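Local coordinates for protein 1-acyl-sn-glycerol-3-phosphate acyltransferase (Thermotoga maritima, PDB 5KYM) that catalyses the transfer of an acyl chain to 1-acyl-sn-glycerol-3-phosphate (lysophosphatidic acid), making phosphatidic acid as an integral membrane enzyme of the HX4D acyltransferase family, at residues P91-L94 with G95-T99; R159-G163 with K164-F168; D171-M174 with I175-K178; K228-E231 with E232-R236. All blocks are in the same frame, centred on the assembly; numbering follows the deposited sequence.

Contact 1. Residues P91-L94 with G95-T99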
loop_
_atom_site.group_PDB
_atom_site.type_symbol
_atom_site.label_atom_id
_atom_site.label_comp_id
_atom_site.label_asym_id
_atom_site.label_seq_id
_atom_site.Cartn_x
_atom_site.Cartn_y
_atom_site.Cartn_z
ATOM N N PRO A 91 -1.737 -4.120 2.338
ATOM C CA PRO A 91 -1.483 -4.295 3.779
ATOM C C PRO A 91 -0.013 -4.041 4.153
ATOM O O PRO A 91 0.268 -3.481 5.231
ATOM C CB PRO A 91 -1.883 -5.775 4.068
ATOM C CG PRO A 91 -2.213 -6.387 2.745
ATOM C CD PRO A 91 -2.499 -5.250 1.760
ATOM N N LEU A 92 0.894 -4.454 3.273
ATOM C CA LEU A 92 2.308 -4.208 3.463
ATOM C C LEU A 92 2.595 -2.716 3.580
ATOM O O LEU A 92 3.162 -2.312 4.584
ATOM C CB LEU A 92 3.118 -4.787 2.303
ATOM C CG LEU A 92 4.618 -4.597 2.313
ATOM C CD1 LEU A 92 5.153 -5.412 3.429
ATOM C CD2 LEU A 92 5.236 -5.020 1.021
ATOM N N ILE A 93 2.230 -1.885 2.588
ATOM C CA ILE A 93 2.519 -0.431 2.680
ATOM C C ILE A 93 1.819 0.144 3.972
ATOM O O ILE A 93 2.407 0.980 4.674
ATOM C CB ILE A 93 2.044 0.396 1.467
ATOM C CG1 ILE A 93 2.437 -0.144 0.096
ATOM C CG2 ILE A 93 2.501 1.829 1.572
ATOM C CD1 ILE A 93 3.894 -0.202 -0.179
ATOM N N LEU A 94 0.576 -0.303 4.252
ATOM C CA LEU A 94 -0.219 0.220 5.386
ATOM C C LEU A 94 0.496 -0.032 6.710
ATOM O O LEU A 94 0.626 0.862 7.536
ATOM C CB LEU A 94 -1.613 -0.400 5.424
ATOM C CG LEU A 94 -2.669 0.105 4.419
ATOM C CD1 LEU A 94 -4.016 -0.605 4.429
ATOM C CD2 LEU A 94 -2.901 1.572 4.678
ATOM N N GLY A 95 1.002 -1.239 6.867
ATOM C CA GLY A 95 1.612 -1.656 8.110
ATOM C C GLY A 95 3.042 -1.231 8.330
ATOM O O GLY A 95 3.510 -1.211 9.458
ATOM N N PHE A 96 3.742 -0.864 7.270
ATOM C CA PHE A 96 5.170 -0.624 7.373
ATOM C C PHE A 96 5.672 0.653 6.745
ATOM O O PHE A 96 6.867 0.894 6.758
ATOM C CB PHE A 96 5.898 -1.805 6.718
ATOM C CG PHE A 96 5.727 -3.101 7.456
ATOM C CD1 PHE A 96 6.547 -3.417 8.520
ATOM C CD2 PHE A 96 4.780 -3.983 7.084
ATOM C CE1 PHE A 96 6.408 -4.576 9.200
ATOM C CE2 PHE A 96 4.644 -5.174 7.764
ATOM C CZ PHE A 96 5.474 -5.475 8.807
ATOM N N VAL A 97 4.798 1.468 6.168
ATOM C CA VAL A 97 5.234 2.728 5.545
ATOM C C VAL A 97 4.274 3.866 5.888
ATOM O O VAL A 97 4.705 4.901 6.386
ATOM C CB VAL A 97 5.285 2.583 4.031
ATOM C CG1 VAL A 97 5.748 3.877 3.371
ATOM C CG2 VAL A 97 6.091 1.350 3.636
ATOM N N ALA A 98 2.980 3.668 5.649
ATOM C CA ALA A 98 2.019 4.744 5.712
ATOM C C ALA A 98 0.564 4.291 5.674
ATOM O O ALA A 98 0.226 3.441 4.880
ATOM C CB ALA A 98 2.303 5.649 4.530
ATOM N N THR A 99 -0.288 4.879 6.497
ATOM C CA THR A 99 -1.679 4.566 6.449
ATOM C C THR A 99 -2.406 5.635 5.729
ATOM O O THR A 99 -3.227 6.375 6.312
ATOM C CB THR A 99 -2.316 4.356 7.820
ATOM O OG1 THR A 99 -2.140 5.485 8.660
ATOM C CG2 THR A 99 -1.680 3.243 8.478
#
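Ile93 O is gripped by two backbone N-H groups, Val97 N at 2.9 Å and Ala98 N, also at 2.9 Å, which reach it from opposite faces of its carbonyl plane. The first is an ordinary i to i+4 helix bond, bent at the hydrogen (135°); the second spans five residues, as in a pi-type turn, and is straighter (166°). Both belong to the C-terminal part of helix 89-96, which begins at the aspartate of the HX4D motif in this acyltransferase fold. Gly95 N closes the preceding turn on Pro91 O at 2.9 Å. Gly95 O accepts a hydrogen bond from Lys54 of helix 38-59, and the same lysine makes a cation-pi contact with the Phe96 ring. Leu92 sets its side chain roughly perpendicular to that of Phe96: Leu92 CG is anti to the backbone N (chi1 179°), which carries CD1 to within 3.9 Å of Phe96 CD2, while Leu92 O lies in the plane of the ring, at its edge. Both side chains also meet Val64 and Leu209, fitting this turn against the central sheet. Ile93 and Val97 run side by side, Ile93 CG2 resting 3.8 Å from Val97 CB. Leu94, close to a bound nonane, sends CD2 over the departing chain toward Thr99, and its backbone makes a CA-H...O contact, Leu94 CA standing 3.3 Å from Ala98 O.

Contact 2. Residues R159-G163 with K164-F168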
loop_
_atom_site.group_PDB
_atom_site.type_symbol
_atom_site.label_atom_id
_atom_site.label_comp_id
_atom_site.label_asym_id
_atom_site.label_seq_id
_atom_site.Cartn_x
_atom_site.Cartn_y
_atom_site.Cartn_z
ATOM N N ARG A 159 -0.908 -5.185 -11.278
ATOM C CA ARG A 159 0.137 -6.051 -10.715
ATOM C C ARG A 159 0.888 -6.676 -11.850
ATOM O O ARG A 159 0.313 -7.041 -12.867
ATOM C CB ARG A 159 -0.411 -7.151 -9.833
ATOM C CG ARG A 159 -1.414 -6.631 -8.808
ATOM C CD ARG A 159 -1.782 -7.629 -7.793
ATOM N NE ARG A 159 -2.594 -8.694 -8.364
ATOM C CZ ARG A 159 -3.894 -8.634 -8.537
ATOM N NH1 ARG A 159 -4.557 -7.538 -8.194
ATOM N NH2 ARG A 159 -4.551 -9.671 -9.028
ATOM N N SER A 160 2.197 -6.730 -11.684
ATOM C CA SER A 160 3.057 -7.522 -12.526
ATOM C C SER A 160 2.576 -8.953 -12.411
ATOM O O SER A 160 2.239 -9.433 -11.328
ATOM C CB SER A 160 4.495 -7.426 -12.026
ATOM O OG SER A 160 5.328 -8.431 -12.535
ATOM N N PRO A 161 2.537 -9.658 -13.535
ATOM C CA PRO A 161 2.185 -11.049 -13.496
ATOM C C PRO A 161 3.336 -11.981 -13.076
ATOM O O PRO A 161 3.052 -13.047 -12.612
ATOM C CB PRO A 161 1.780 -11.300 -14.937
ATOM C CG PRO A 161 2.709 -10.450 -15.727
ATOM C CD PRO A 161 2.860 -9.221 -14.908
ATOM N N ASP A 162 4.606 -11.596 -13.251
ATOM C CA ASP A 162 5.783 -12.464 -13.017
ATOM C C ASP A 162 6.808 -11.943 -12.037
ATOM O O ASP A 162 7.829 -12.583 -11.839
ATOM C CB ASP A 162 6.468 -12.775 -14.339
ATOM C CG ASP A 162 6.905 -11.519 -15.152
ATOM O OD1 ASP A 162 6.572 -10.383 -14.745
ATOM O OD2 ASP A 162 7.506 -11.697 -16.273
ATOM N N GLY A 163 6.526 -10.786 -11.394
ATOM C CA GLY A 163 7.461 -10.102 -10.464
ATOM C C GLY A 163 8.283 -8.948 -11.054
ATOM O O GLY A 163 8.750 -8.068 -10.322
ATOM N N LYS A 164 8.400 -8.943 -12.398
ATOM C CA LYS A 164 9.197 -8.006 -13.154
ATOM C C LYS A 164 8.484 -6.748 -13.173
ATOM O O LYS A 164 7.300 -6.788 -13.294
ATOM C CB LYS A 164 9.418 -8.466 -14.593
ATOM C CG LYS A 164 10.655 -9.340 -14.813
ATOM C CD LYS A 164 10.444 -10.200 -16.075
ATOM C CE LYS A 164 11.740 -10.495 -16.816
ATOM N NZ LYS A 164 12.665 -11.076 -15.798
ATOM N N VAL A 165 9.208 -5.629 -13.091
ATOM C CA VAL A 165 8.549 -4.322 -12.979
ATOM C C VAL A 165 8.151 -3.851 -14.364
ATOM O O VAL A 165 8.963 -3.792 -15.278
ATOM C CB VAL A 165 9.435 -3.270 -12.310
ATOM C CG1 VAL A 165 8.588 -2.101 -11.854
ATOM C CG2 VAL A 165 10.172 -3.882 -11.121
ATOM N N LEU A 166 6.895 -3.483 -14.524
ATOM C CA LEU A 166 6.413 -2.990 -15.780
ATOM C C LEU A 166 6.747 -1.516 -15.903
ATOM O O LEU A 166 7.221 -0.886 -14.958
ATOM C CB LEU A 166 4.914 -3.180 -15.848
ATOM C CG LEU A 166 4.398 -4.622 -15.616
ATOM C CD1 LEU A 166 2.931 -4.589 -15.186
ATOM C CD2 LEU A 166 4.640 -5.569 -16.781
ATOM N N SER A 167 6.518 -0.961 -17.091
ATOM C CA SER A 167 6.724 0.477 -17.330
ATOM C C SER A 167 5.759 1.298 -16.531
ATOM O O SER A 167 4.626 0.891 -16.395
ATOM C CB SER A 167 6.557 0.826 -18.810
ATOM O OG SER A 167 7.723 0.501 -19.523
ATOM N N PHE A 168 6.165 2.451 -16.026
ATOM C CA PHE A 168 5.215 3.331 -15.327
ATOM C C PHE A 168 4.328 3.943 -16.415
ATOM O O PHE A 168 4.840 4.517 -17.350
ATOM C CB PHE A 168 5.963 4.392 -14.476
ATOM C CG PHE A 168 6.579 3.865 -13.164
ATOM C CD1 PHE A 168 6.774 2.511 -12.899
ATOM C CD2 PHE A 168 6.914 4.754 -12.160
ATOM C CE1 PHE A 168 7.292 2.066 -11.691
ATOM C CE2 PHE A 168 7.433 4.324 -10.957
ATOM C CZ PHE A 168 7.667 2.978 -10.754
#
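Ser160 OG donates to Lys164 O at 2.7 Å, tying the two arms of a tight loop together. The loop follows EGTR, a motif that in relatives is thought to take part in binding the substrate phosphate. Ser160 OG also accepts a weak bond from Gly163 N at 2.9 Å. A second weak bond, from Asp162 N to Ser160 OG at 3.3 Å, makes an ST turn. OG is anti to the backbone N (chi1 163°), a setting that swings it into the mouth of the turn. Asp162 repeats the pattern two residues on: its OD1 takes a weak bond from Lys164 N at 3.3 Å, an Asx turn. Its other oxygen, OD2, lies 3.3 Å from Lys164 CD, but Lys164 NZ stays 5.2 Å from OD2, too far for a salt bridge. Leu166 CD1 packs 4.0 Å from Ser160 CA, and Leu166 N is taken by Glu156 of EGTR. Ser160 also bonds through its backbone to His84, the histidine of the HX4D motif. An alanine here takes away the hydroxyl that Lys164 O, Asp162 N and Gly163 N share, and the bend would probably be freer to open. One hydroxyl, acting as both donor and acceptor, thus shapes the turn.

Contact 3. Residues D171-M174 with I175-K178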
loop_
_atom_site.group_PDB
_atom_site.type_symbol
_atom_site.label_atom_id
_atom_site.label_comp_id
_atom_site.label_asym_id
_atom_site.label_seq_id
_atom_site.Cartn_x
_atom_site.Cartn_y
_atom_site.Cartn_z
ATOM N N ASP A 171 1.746 9.751 -17.659
ATOM C CA ASP A 171 0.974 10.627 -16.746
ATOM C C ASP A 171 0.692 10.013 -15.377
ATOM O O ASP A 171 -0.159 10.539 -14.656
ATOM C CB ASP A 171 -0.334 11.168 -17.390
ATOM C CG ASP A 171 -0.083 12.004 -18.677
ATOM O OD1 ASP A 171 0.955 12.720 -18.812
ATOM O OD2 ASP A 171 -0.960 11.962 -19.570
ATOM N N SER A 172 1.415 8.958 -14.981
ATOM C CA SER A 172 1.135 8.277 -13.704
ATOM C C SER A 172 1.541 9.151 -12.513
ATOM O O SER A 172 0.786 9.286 -11.553
ATOM C CB SER A 172 1.742 6.890 -13.651
ATOM O OG SER A 172 3.141 6.845 -13.883
ATOM N N LEU A 173 2.679 9.835 -12.621
ATOM C CA LEU A 173 3.078 10.823 -11.602
ATOM C C LEU A 173 2.458 12.218 -11.670
ATOM O O LEU A 173 2.741 13.056 -10.840
ATOM C CB LEU A 173 4.617 10.912 -11.479
ATOM C CG LEU A 173 4.947 9.787 -10.485
ATOM C CD1 LEU A 173 5.651 8.722 -11.262
ATOM C CD2 LEU A 173 5.694 10.276 -9.269
ATOM N N MET A 174 1.538 12.437 -12.560
ATOM C CA MET A 174 0.841 13.706 -12.573
ATOM C C MET A 174 0.289 14.101 -11.200
ATOM O O MET A 174 0.298 15.294 -10.906
ATOM C CB MET A 174 -0.260 13.722 -13.636
ATOM C CG MET A 174 -0.683 15.136 -14.020
ATOM S SD MET A 174 0.655 16.202 -14.644
ATOM C CE MET A 174 1.122 15.402 -16.192
ATOM N N ILE A 175 -0.104 13.186 -10.304
ATOM C CA ILE A 175 -0.658 13.723 -9.043
ATOM C C ILE A 175 0.381 14.445 -8.195
ATOM O O ILE A 175 0.052 15.346 -7.448
ATOM C CB ILE A 175 -1.449 12.730 -8.170
ATOM C CG1 ILE A 175 -0.562 11.733 -7.532
ATOM C CG2 ILE A 175 -2.515 12.001 -8.961
ATOM C CD1 ILE A 175 -1.347 10.910 -6.563
ATOM N N ALA A 176 1.642 14.076 -8.360
ATOM C CA ALA A 176 2.743 14.776 -7.681
ATOM C C ALA A 176 3.050 16.134 -8.322
ATOM O O ALA A 176 3.122 17.167 -7.642
ATOM C CB ALA A 176 3.989 13.911 -7.660
ATOM N N VAL A 177 3.233 16.121 -9.640
ATOM C CA VAL A 177 3.460 17.337 -10.418
ATOM C C VAL A 177 2.482 18.433 -10.127
ATOM O O VAL A 177 2.899 19.528 -9.884
ATOM C CB VAL A 177 3.527 17.030 -11.929
ATOM C CG1 VAL A 177 2.904 18.103 -12.746
ATOM C CG2 VAL A 177 4.964 16.877 -12.291
ATOM N N LYS A 178 1.205 18.109 -10.111
ATOM C CA LYS A 178 0.098 19.110 -9.940
ATOM C C LYS A 178 -0.217 19.490 -8.498
ATOM O O LYS A 178 -1.059 20.336 -8.282
ATOM C CB LYS A 178 -1.220 18.633 -10.624
ATOM C CG LYS A 178 -1.261 18.899 -12.120
ATOM C CD LYS A 178 -2.527 18.363 -12.774
ATOM C CE LYS A 178 -2.551 18.667 -14.279
ATOM N NZ LYS A 178 -2.196 20.075 -14.647
#
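Leu173 O accepts from Ala176 N at 2.9 Å, the donor standing well above the carbonyl plane, and weakly from Val177 N at 3.3 Å. Met174 O takes Lys178 N at 3.1 Å, a straight bond (166°) that meets the carbonyl nearly end-on. These i to i+3 and i to i+4 bonds form the short helix 174-177, a single turn that comes just before strand 183-189 of the mixed sheet in the acyltransferase fold. Ser172 OG turns back to Lys169 O, while Thr179 OG1 bonds to Ile175 O beyond the turn. Apolar contact centres on Met174. Its CG is anti to the backbone N (chi1 -160°), and further bends at chi2 and chi3 fold the thioether back, so that SD lies 3.5 Å from Val177 CG1. Lys178 crosses the same side chain obliquely, its CD 3.9 Å from Met174 CG. On another side of the turn Leu173 CD2 approaches Ala176 CB at 4.3 Å; these two side chains both meet Val183 of the strand. Leu173 also touches Leu226 of helix 223-243, whereas the Ile175 side chain touches Leu138 and Leu145 of helix 137-147.

Contact 4. Residues K228-E231 with E232-R236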
loop_
_atom_site.group_PDB
_atom_site.type_symbol
_atom_site.label_atom_id
_atom_site.label_comp_id
_atom_site.label_asym_id
_atom_site.label_seq_id
_atom_site.Cartn_x
_atom_site.Cartn_y
_atom_site.Cartn_z
ATOM N N LYS A 228 10.393 9.071 -14.688
ATOM C CA LYS A 228 11.551 8.310 -15.042
ATOM C C LYS A 228 12.547 8.180 -13.899
ATOM O O LYS A 228 13.255 7.178 -13.830
ATOM C CB LYS A 228 12.151 8.866 -16.328
ATOM C CG LYS A 228 11.204 8.639 -17.538
ATOM C CD LYS A 228 10.573 7.226 -17.707
ATOM C CE LYS A 228 11.604 6.064 -17.733
ATOM N NZ LYS A 228 12.283 5.918 -19.071
ATOM N N TYR A 229 12.594 9.156 -12.994
ATOM C CA TYR A 229 13.609 9.197 -11.930
ATOM C C TYR A 229 13.201 8.212 -10.881
ATOM O O TYR A 229 13.996 7.365 -10.399
ATOM C CB TYR A 229 13.766 10.630 -11.371
ATOM C CG TYR A 229 14.759 10.768 -10.242
ATOM C CD1 TYR A 229 14.359 10.641 -8.939
ATOM C CD2 TYR A 229 16.068 11.098 -10.460
ATOM C CE1 TYR A 229 15.255 10.723 -7.896
ATOM C CE2 TYR A 229 16.967 11.230 -9.427
ATOM C CZ TYR A 229 16.547 11.035 -8.146
ATOM O OH TYR A 229 17.371 11.143 -7.031
ATOM N N VAL A 230 11.917 8.325 -10.553
ATOM C CA VAL A 230 11.299 7.502 -9.523
ATOM C C VAL A 230 11.289 6.027 -9.962
ATOM O O VAL A 230 11.668 5.147 -9.213
ATOM C CB VAL A 230 9.887 8.031 -9.193
ATOM C CG1 VAL A 230 9.169 7.074 -8.235
ATOM C CG2 VAL A 230 9.973 9.415 -8.568
ATOM N N GLU A 231 10.878 5.794 -11.204
ATOM C CA GLU A 231 10.981 4.492 -11.868
ATOM C C GLU A 231 12.327 3.824 -11.771
ATOM O O GLU A 231 12.345 2.647 -11.430
ATOM C CB GLU A 231 10.552 4.550 -13.347
ATOM C CG GLU A 231 10.264 3.163 -13.901
ATOM C CD GLU A 231 9.695 3.080 -15.301
ATOM O OE1 GLU A 231 9.577 4.091 -16.020
ATOM O OE2 GLU A 231 9.372 1.937 -15.670
ATOM N N GLU A 232 13.438 4.526 -12.039
ATOM C CA GLU A 232 14.774 3.883 -11.883
ATOM C C GLU A 232 15.020 3.600 -10.467
ATOM O O GLU A 232 15.466 2.497 -10.170
ATOM C CB GLU A 232 16.005 4.600 -12.488
ATOM C CG GLU A 232 16.247 4.374 -14.009
ATOM C CD GLU A 232 15.436 3.223 -14.678
ATOM O OE1 GLU A 232 15.904 2.038 -14.645
ATOM O OE2 GLU A 232 14.332 3.500 -15.242
ATOM N N VAL A 233 14.692 4.549 -9.592
ATOM C CA VAL A 233 14.873 4.346 -8.119
ATOM C C VAL A 233 14.171 3.079 -7.594
ATOM O O VAL A 233 14.783 2.253 -6.910
ATOM C CB VAL A 233 14.401 5.567 -7.283
ATOM C CG1 VAL A 233 14.441 5.238 -5.796
ATOM C CG2 VAL A 233 15.253 6.802 -7.586
ATOM N N VAL A 234 12.904 2.955 -7.939
ATOM C CA VAL A 234 12.107 1.846 -7.482
ATOM C C VAL A 234 12.665 0.560 -8.067
ATOM O O VAL A 234 12.902 -0.414 -7.318
ATOM C CB VAL A 234 10.614 1.970 -7.841
ATOM C CG1 VAL A 234 9.891 0.738 -7.295
ATOM C CG2 VAL A 234 9.997 3.225 -7.244
ATOM N N LYS A 235 12.885 0.579 -9.387
ATOM C CA LYS A 235 13.388 -0.593 -10.083
ATOM C C LYS A 235 14.676 -1.133 -9.525
ATOM O O LYS A 235 14.797 -2.346 -9.369
ATOM C CB LYS A 235 13.552 -0.343 -11.579
ATOM C CG LYS A 235 12.314 -0.659 -12.370
ATOM C CD LYS A 235 12.640 -0.351 -13.795
ATOM C CE LYS A 235 11.437 -0.597 -14.702
ATOM N NZ LYS A 235 11.863 -0.531 -16.144
ATOM N N ARG A 236 15.619 -0.239 -9.254
ATOM C CA ARG A 236 16.920 -0.622 -8.722
ATOM C C ARG A 236 16.751 -1.284 -7.365
ATOM O O ARG A 236 17.486 -2.198 -7.023
ATOM C CB ARG A 236 17.902 0.561 -8.641
ATOM C CG ARG A 236 19.342 0.117 -8.359
ATOM C CD ARG A 236 20.398 1.226 -8.507
ATOM N NE ARG A 236 20.021 2.512 -7.872
ATOM C CZ ARG A 236 19.462 3.581 -8.476
ATOM N NH1 ARG A 236 19.169 3.599 -9.788
ATOM N NH2 ARG A 236 19.179 4.664 -7.748
#
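Val234 N reaches Val230 O at 2.8 Å, nearly end-on to the carbonyl, and Lys235 N binds Glu231 O at 3.0 Å. Val233 N closes on Tyr229 O at 3.0 Å, straight at the hydrogen (165°). Outside this backbone ladder, Glu231 and Lys235 run alongside each other, both chains stretched out, and Glu231 OE2 meets Lys235 NZ in a loose salt bridge of 3.5 Å. With Glu231 CG anti to the backbone N (chi1 -163°), the carboxylate follows the lysine and OE2 also comes 3.4 Å from Lys235 CE. That oxygen has a second partner, a weak bond from Phe168 N in the loop covering this side. A leucine in place of Glu231 would probably leave the ammonium of Lys235 without its mate and Phe168 N without this acceptor, weakening the tie between loop and helix. The regular i to i+4 bonds beneath the salt bridge are those of helix 223-243, the long C-terminal helix that packs against strand 183-189. Val230 CG1 and Val234 CG2 cross 4.1 Å apart on the buried face, where Val230 meets Val183 and Val234 meets Pro185. Toward solvent, Tyr229 leans across Val233, the ring atom CE1 lying 3.9 Å from Val233 CG2.

The four contacts come in series along the chain and share one alpha-beta acyltransferase fold. Contact 1, on helix 89-96, lies about 6 Å from the chain's centre, on the side nearer the membrane helices 2-34 and 38-59; its centre is 20 to 22 Å from those of the other three. Contacts 2 and 4, centres 13 Å apart, touch where the loop 159-168 lies along helix 223-243, Val165 packing on Lys235. Contact 3, in the same connection between strands 151-153 and 183-189, meets contact 2 through Phe168 and Leu173; its nearest atoms are about 4 Å from contact 4, without touching. The loop, the short turn and the C-terminal helix lie together on the part of the fold away from the membrane helices, without touching contact 1.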